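Local atomic coordinates of sulfatase (Bacteroides fragilis CAG:558, PDB entry 6USS), a protein that probably hydrolyses sulfate esters as a calcium-dependent arylsulfatase of a human gut bacterium. Residues F79-A84 / D375-I380; I380-P385 / D403-I408. The protein carries 1 engineered substitution. All blocks are in the same frame, centred on the assembly; numbering follows the deposited sequence.

Interactions 1 and 2 follow one another along the chain and share Ile380, where strand 378-379 gives way to the turn leading into helix 383-390; their centres lie about 11 Å apart. One apolar cluster joins them: Leu378 of interaction 1 sends CD2 to within 3.8 Å of CD2 of Phe407 and CD1 to within 4.0 Å of CE1 of Phe383, both rings of interaction 2. Asp382 OD2 also binds Ile379 N. The calcium site, which includes Asp42, Asp43, Asp322, Asn323 and the engineered Cys88, is nearer interaction 1: the ion is about 9 Å from the side chain of Ala84 and about 14 Å from that of Phe383. Neither contact supplies a calcium ligand.

Interaction 1: F79-A84 / D375-I380; sequences FTQAYA and DKYLII
Leu378 lays CD2 over one face of the Phe79 ring, 3.5 Å from CD2 of Phe79, and the two side chains cross at about a right angle. With CG of Leu378 between its backbone N and carbonyl carbon (58°), one methyl reaches Phe79 while the other, CD1, rests on Ala82 CB. In the backbone, residues 82-83 and 378-379 pair as short parallel strands: Tyr83 N donates to Leu378 O (2.9 Å), while the flanking bonds Leu378 N to Gln81 O and Ile380 N to Tyr83 O are weak. The opposite sheet face carries Tyr83 and Ile379. There Tyr377 CB meets the edge of the Tyr83 ring at CE2 (4.0 Å), and the Tyr83 hydroxyl is bound to Glu353. Where the chain turns a corner, extended Gln81 reaches Asp375 O with NE2 (2.7 Å), nearly in line with the carbonyl though bent at the hydrogen (132°); its OE1 bonds Arg445. A water links Gln81 N to Lys376 O. In the large mixed sheet of the alkaline-phosphatase-like sulfatase fold, strand 77-83 also pairs antiparallel with 357-363, whose Met360 covers Phe79, Ala82 and Leu378; Leu423 of strand 422-427 packs on Tyr83, Tyr377 and Ile379, and Thr91 of helix 88-97 on Ala84 and Ile380.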
loop_
_atom_site.group_PDB
_atom_site.type_symbol
_atom_site.label_atom_id
_atom_site.label_comp_id
_atom_site.label_asym_id
_atom_site.label_seq_id
_atom_site.Cartn_x
_atom_site.Cartn_y
_atom_site.Cartn_z
ATOM N N PHE A 79 7.119 18.649 -25.828
ATOM C CA PHE A 79 6.201 18.055 -26.793
ATOM C C PHE A 79 5.113 19.078 -27.092
ATOM O O PHE A 79 4.275 19.372 -26.236
ATOM C CB PHE A 79 5.619 16.745 -26.273
ATOM C CG PHE A 79 6.586 15.596 -26.334
ATOM C CD1 PHE A 79 7.456 15.338 -25.275
ATOM C CD2 PHE A 79 6.642 14.784 -27.460
ATOM C CE1 PHE A 79 8.344 14.282 -25.327
ATOM C CE2 PHE A 79 7.535 13.723 -27.524
ATOM C CZ PHE A 79 8.389 13.476 -26.455
ATOM N N THR A 80 5.140 19.637 -28.292
ATOM C CA THR A 80 4.215 20.700 -28.655
ATOM C C THR A 80 2.879 20.171 -29.169
ATOM O O THR A 80 1.970 20.969 -29.428
ATOM C CB THR A 80 4.856 21.630 -29.700
ATOM O OG1 THR A 80 5.212 20.875 -30.861
ATOM C CG2 THR A 80 6.097 22.279 -29.141
ATOM N N GLN A 81 2.723 18.852 -29.298
ATOM C CA GLN A 81 1.464 18.259 -29.751
ATOM C C GLN A 81 1.124 17.018 -28.913
ATOM O O GLN A 81 0.895 15.927 -29.426
ATOM C CB GLN A 81 1.535 17.946 -31.247
ATOM C CG GLN A 81 0.246 18.237 -31.986
ATOM C CD GLN A 81 0.357 18.128 -33.523
ATOM O OE1 GLN A 81 -0.501 18.633 -34.251
ATOM N NE2 GLN A 81 1.408 17.476 -34.006
ATOM N N ALA A 82 1.062 17.188 -27.590
ATOM C CA ALA A 82 0.710 16.108 -26.670
ATOM C C ALA A 82 -0.759 16.201 -26.268
ATOM O O ALA A 82 -1.233 17.273 -25.893
ATOM C CB ALA A 82 1.596 16.150 -25.417
ATOM N N TYR A 83 -1.472 15.068 -26.311
ATOM C CA TYR A 83 -2.910 15.029 -26.059
ATOM C C TYR A 83 -3.289 14.197 -24.831
ATOM O O TYR A 83 -2.696 13.153 -24.547
ATOM C CB TYR A 83 -3.668 14.488 -27.282
ATOM C CG TYR A 83 -3.584 15.430 -28.449
ATOM C CD1 TYR A 83 -4.271 16.638 -28.435
ATOM C CD2 TYR A 83 -2.781 15.139 -29.545
ATOM C CE1 TYR A 83 -4.175 17.534 -29.501
ATOM C CE2 TYR A 83 -2.683 16.022 -30.613
ATOM C CZ TYR A 83 -3.378 17.218 -30.583
ATOM O OH TYR A 83 -3.265 18.083 -31.642
ATOM N N ALA A 84 -4.301 14.679 -24.116
ATOM C CA ALA A 84 -5.034 13.958 -23.082
ATOM C C ALA A 84 -6.503 13.896 -23.503
ATOM O O ALA A 84 -6.850 14.242 -24.632
ATOM C CB ALA A 84 -4.855 14.637 -21.725
ATOM N N ASP A 375 7.448 17.696 -32.512
ATOM C CA ASP A 375 6.178 18.007 -33.152
ATOM C C ASP A 375 5.251 16.801 -33.244
ATOM O O ASP A 375 4.042 16.977 -33.441
ATOM C CB ASP A 375 6.477 18.527 -34.569
ATOM C CG ASP A 375 5.452 19.501 -35.083
ATOM O OD1 ASP A 375 4.530 19.903 -34.322
ATOM O OD2 ASP A 375 5.588 19.874 -36.277
ATOM N N LYS A 376 5.791 15.584 -33.139
ATOM C CA LYS A 376 4.996 14.381 -33.367
ATOM C C LYS A 376 3.966 14.200 -32.259
ATOM O O LYS A 376 4.243 14.451 -31.084
ATOM C CB LYS A 376 5.898 13.147 -33.456
ATOM C CG LYS A 376 7.056 13.297 -34.456
ATOM C CD LYS A 376 6.523 13.764 -35.796
ATOM C CE LYS A 376 7.559 13.683 -36.900
ATOM N NZ LYS A 376 6.812 13.651 -38.201
ATOM N N TYR A 377 2.770 13.764 -32.625
ATOM C CA TYR A 377 1.723 13.721 -31.619
ATOM C C TYR A 377 1.748 12.412 -30.839
ATOM O O TYR A 377 2.180 11.369 -31.337
ATOM C CB TYR A 377 0.335 13.965 -32.225
ATOM C CG TYR A 377 -0.146 13.094 -33.383
ATOM C CD1 TYR A 377 -0.273 11.713 -33.258
ATOM C CD2 TYR A 377 -0.567 13.679 -34.581
ATOM C CE1 TYR A 377 -0.763 10.929 -34.314
ATOM C CE2 TYR A 377 -1.046 12.907 -35.642
ATOM C CZ TYR A 377 -1.144 11.534 -35.500
ATOM O OH TYR A 377 -1.631 10.765 -36.545
ATOM N N LEU A 378 1.308 12.498 -29.583
ATOM C CA LEU A 378 1.157 11.346 -28.712
ATOM C C LEU A 378 -0.046 11.587 -27.810
ATOM O O LEU A 378 -0.530 12.715 -27.681
ATOM C CB LEU A 378 2.428 11.102 -27.895
ATOM C CG LEU A 378 2.888 12.274 -27.022
ATOM C CD1 LEU A 378 2.165 12.332 -25.660
ATOM C CD2 LEU A 378 4.391 12.195 -26.821
ATOM N N ILE A 379 -0.509 10.518 -27.159
ATOM C CA ILE A 379 -1.696 10.591 -26.321
ATOM C C ILE A 379 -1.426 9.926 -24.970
ATOM O O ILE A 379 -0.594 9.030 -24.852
ATOM C CB ILE A 379 -2.905 9.952 -27.030
ATOM C CG1 ILE A 379 -4.182 10.137 -26.213
ATOM C CG2 ILE A 379 -2.608 8.480 -27.374
ATOM C CD1 ILE A 379 -5.369 10.531 -27.060
ATOM N N ILE A 380 -2.179 10.365 -23.949
ATOM C CA ILE A 380 -1.896 10.068 -22.542
ATOM C C ILE A 380 -1.721 8.566 -22.273
ATOM O O ILE A 380 -0.824 8.171 -21.524
ATOM C CB ILE A 380 -2.990 10.695 -21.647
ATOM C CG1 ILE A 380 -2.752 10.394 -20.164
ATOM C CG2 ILE A 380 -4.384 10.233 -22.061
ATOM C CD1 ILE A 380 -1.537 11.044 -19.600
HETATM O O HOH W 1 4.417 16.461 -29.567
#

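Interaction 2: I380-P385 / D403-I408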
loop_
_atom_site.group_PDB
_atom_site.type_symbol
_atom_site.label_atom_id
_atom_site.label_comp_id
_atom_site.label_asym_id
_atom_site.label_seq_id
_atom_site.Cartn_x
_atom_site.Cartn_y
_atom_site.Cartn_z
ATOM N N ILE A 380 -2.179 10.365 -23.949
ATOM C CA ILE A 380 -1.896 10.068 -22.542
ATOM C C ILE A 380 -1.721 8.566 -22.273
ATOM O O ILE A 380 -0.824 8.171 -21.524
ATOM C CB ILE A 380 -2.990 10.695 -21.647
ATOM C CG1 ILE A 380 -2.752 10.394 -20.164
ATOM C CG2 ILE A 380 -4.384 10.233 -22.061
ATOM C CD1 ILE A 380 -1.537 11.044 -19.600
ATOM N N GLU A 381 -2.544 7.699 -22.877
ATOM C CA GLU A 381 -2.353 6.263 -22.630
ATOM C C GLU A 381 -0.965 5.776 -23.030
ATOM O O GLU A 381 -0.547 4.710 -22.564
ATOM C CB GLU A 381 -3.398 5.402 -23.357
ATOM C CG GLU A 381 -3.422 5.562 -24.858
ATOM C CD GLU A 381 -4.643 6.361 -25.319
ATOM O OE1 GLU A 381 -5.209 6.015 -26.387
ATOM O OE2 GLU A 381 -5.033 7.330 -24.609
ATOM N N ASP A 382 -0.251 6.523 -23.885
ATOM C CA ASP A 382 1.122 6.170 -24.246
ATOM C C ASP A 382 2.090 6.277 -23.065
ATOM O O ASP A 382 3.138 5.607 -23.062
ATOM C CB ASP A 382 1.631 7.067 -25.376
ATOM C CG ASP A 382 0.739 7.045 -26.605
ATOM O OD1 ASP A 382 -0.059 6.093 -26.762
ATOM O OD2 ASP A 382 0.837 8.001 -27.413
ATOM N N PHE A 383 1.780 7.134 -22.081
ATOM C CA PHE A 383 2.622 7.271 -20.891
ATOM C C PHE A 383 2.859 5.929 -20.198
ATOM O O PHE A 383 3.933 5.708 -19.616
ATOM C CB PHE A 383 1.987 8.258 -19.897
ATOM C CG PHE A 383 2.199 9.713 -20.238
ATOM C CD1 PHE A 383 1.835 10.222 -21.473
ATOM C CD2 PHE A 383 2.724 10.585 -19.294
ATOM C CE1 PHE A 383 2.014 11.586 -21.779
ATOM C CE2 PHE A 383 2.911 11.944 -19.585
ATOM C CZ PHE A 383 2.557 12.445 -20.834
ATOM N N TYR A 384 1.867 5.017 -20.271
ATOM C CA TYR A 384 1.967 3.736 -19.570
ATOM C C TYR A 384 3.084 2.857 -20.135
ATOM O O TYR A 384 4.032 2.538 -19.391
ATOM C CB TYR A 384 0.600 3.053 -19.588
ATOM C CG TYR A 384 0.425 1.723 -18.905
ATOM C CD1 TYR A 384 1.054 0.577 -19.378
ATOM C CD2 TYR A 384 -0.452 1.599 -17.831
ATOM C CE1 TYR A 384 0.845 -0.649 -18.770
ATOM C CE2 TYR A 384 -0.684 0.390 -17.229
ATOM C CZ TYR A 384 -0.034 -0.734 -17.697
ATOM O OH TYR A 384 -0.263 -1.941 -17.081
ATOM N N PRO A 385 3.064 2.454 -21.419
ATOM C CA PRO A 385 4.227 1.721 -21.952
ATOM C C PRO A 385 5.515 2.510 -21.863
ATOM O O PRO A 385 6.569 1.902 -21.694
ATOM C CB PRO A 385 3.862 1.461 -23.425
ATOM C CG PRO A 385 2.440 1.848 -23.578
ATOM C CD PRO A 385 2.134 2.831 -22.500
ATOM N N ASP A 403 -3.463 0.024 -25.087
ATOM C CA ASP A 403 -3.634 0.862 -26.270
ATOM C C ASP A 403 -2.513 1.889 -26.444
ATOM O O ASP A 403 -2.224 2.285 -27.573
ATOM C CB ASP A 403 -4.999 1.546 -26.201
ATOM C CG ASP A 403 -6.144 0.533 -26.082
ATOM O OD1 ASP A 403 -6.246 -0.357 -26.950
ATOM O OD2 ASP A 403 -6.933 0.601 -25.122
ATOM N N GLY A 404 -1.863 2.317 -25.363
ATOM C CA GLY A 404 -0.770 3.266 -25.497
ATOM C C GLY A 404 0.358 2.719 -26.355
ATOM O O GLY A 404 0.580 1.507 -26.442
ATOM N N ILE A 405 1.060 3.630 -27.025
ATOM C CA ILE A 405 2.227 3.308 -27.841
ATOM C C ILE A 405 3.414 4.078 -27.276
ATOM O O ILE A 405 3.344 5.302 -27.125
ATOM C CB ILE A 405 2.015 3.674 -29.325
ATOM C CG1 ILE A 405 0.773 2.996 -29.901
ATOM C CG2 ILE A 405 3.222 3.265 -30.128
ATOM C CD1 ILE A 405 0.880 1.477 -29.941
ATOM N N SER A 406 4.491 3.367 -26.968
ATOM C CA SER A 406 5.668 4.011 -26.399
ATOM C C SER A 406 6.135 5.178 -27.264
ATOM O O SER A 406 6.185 5.072 -28.494
ATOM C CB SER A 406 6.790 3.003 -26.238
ATOM O OG SER A 406 7.868 3.615 -25.583
ATOM N N PHE A 407 6.428 6.314 -26.627
ATOM C CA PHE A 407 7.023 7.440 -27.323
ATOM C C PHE A 407 8.514 7.549 -27.047
ATOM O O PHE A 407 9.122 8.573 -27.370
ATOM C CB PHE A 407 6.311 8.759 -26.982
ATOM C CG PHE A 407 6.098 9.018 -25.497
ATOM C CD1 PHE A 407 7.152 9.415 -24.677
ATOM C CD2 PHE A 407 4.825 8.929 -24.938
ATOM C CE1 PHE A 407 6.960 9.669 -23.310
ATOM C CE2 PHE A 407 4.620 9.188 -23.565
ATOM C CZ PHE A 407 5.693 9.561 -22.752
ATOM N N ILE A 408 9.116 6.513 -26.468
ATOM C CA ILE A 408 10.563 6.467 -26.270
ATOM C C ILE A 408 11.269 6.682 -27.611
ATOM O O ILE A 408 12.324 7.340 -27.643
ATOM C CB ILE A 408 10.997 5.147 -25.598
ATOM C CG1 ILE A 408 10.847 5.205 -24.078
ATOM C CG2 ILE A 408 12.469 4.876 -25.825
ATOM C CD1 ILE A 408 9.590 5.841 -23.584
HETATM O O HOH W 2 3.485 7.721 -28.526
#
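Asp403 opens the second segment beside Glu381, but its carboxylate is turned to Arg103 in a salt bridge and to Asn100 N. Gly404 fits closely against the turn before helix 383-390: its CA approaches Glu381 O at 3.3 Å in a CA-H...O contact, and its carbonyl O lies 3.4 Å from Pro385 CG. Ile405 then gives its backbone N-H to Asp382 OD1 (2.7 Å, 167° at the hydrogen), coming from above the carboxylate plane; Arg421 holds the same oxygen in a salt bridge. A water bridges Ile405 O to Asp382 OD2, weakly at the aspartate. Ser406 lies by Pro385; its OG accepts from Ile408 N in an ST turn at the start of helix 408-412 and is also hydrogen-bonded to Glu389. Phe407, the N-cap residue, turns its ring back over its own backbone (chi1 49°), which brings the ring edge to Asp382 CB and the face of Phe383. This T-shaped pair has centroids 5.3 Å apart and planes at 74°, with Ile380 CD1 on the other face of Phe383. The loop 403-408 runs across the start of helix 383-390, where Ser386 binds both Asp382 O and Phe407 N; Gly404 bonds Gly98 just after helix 88-97, whose Leu95 packs against Phe383.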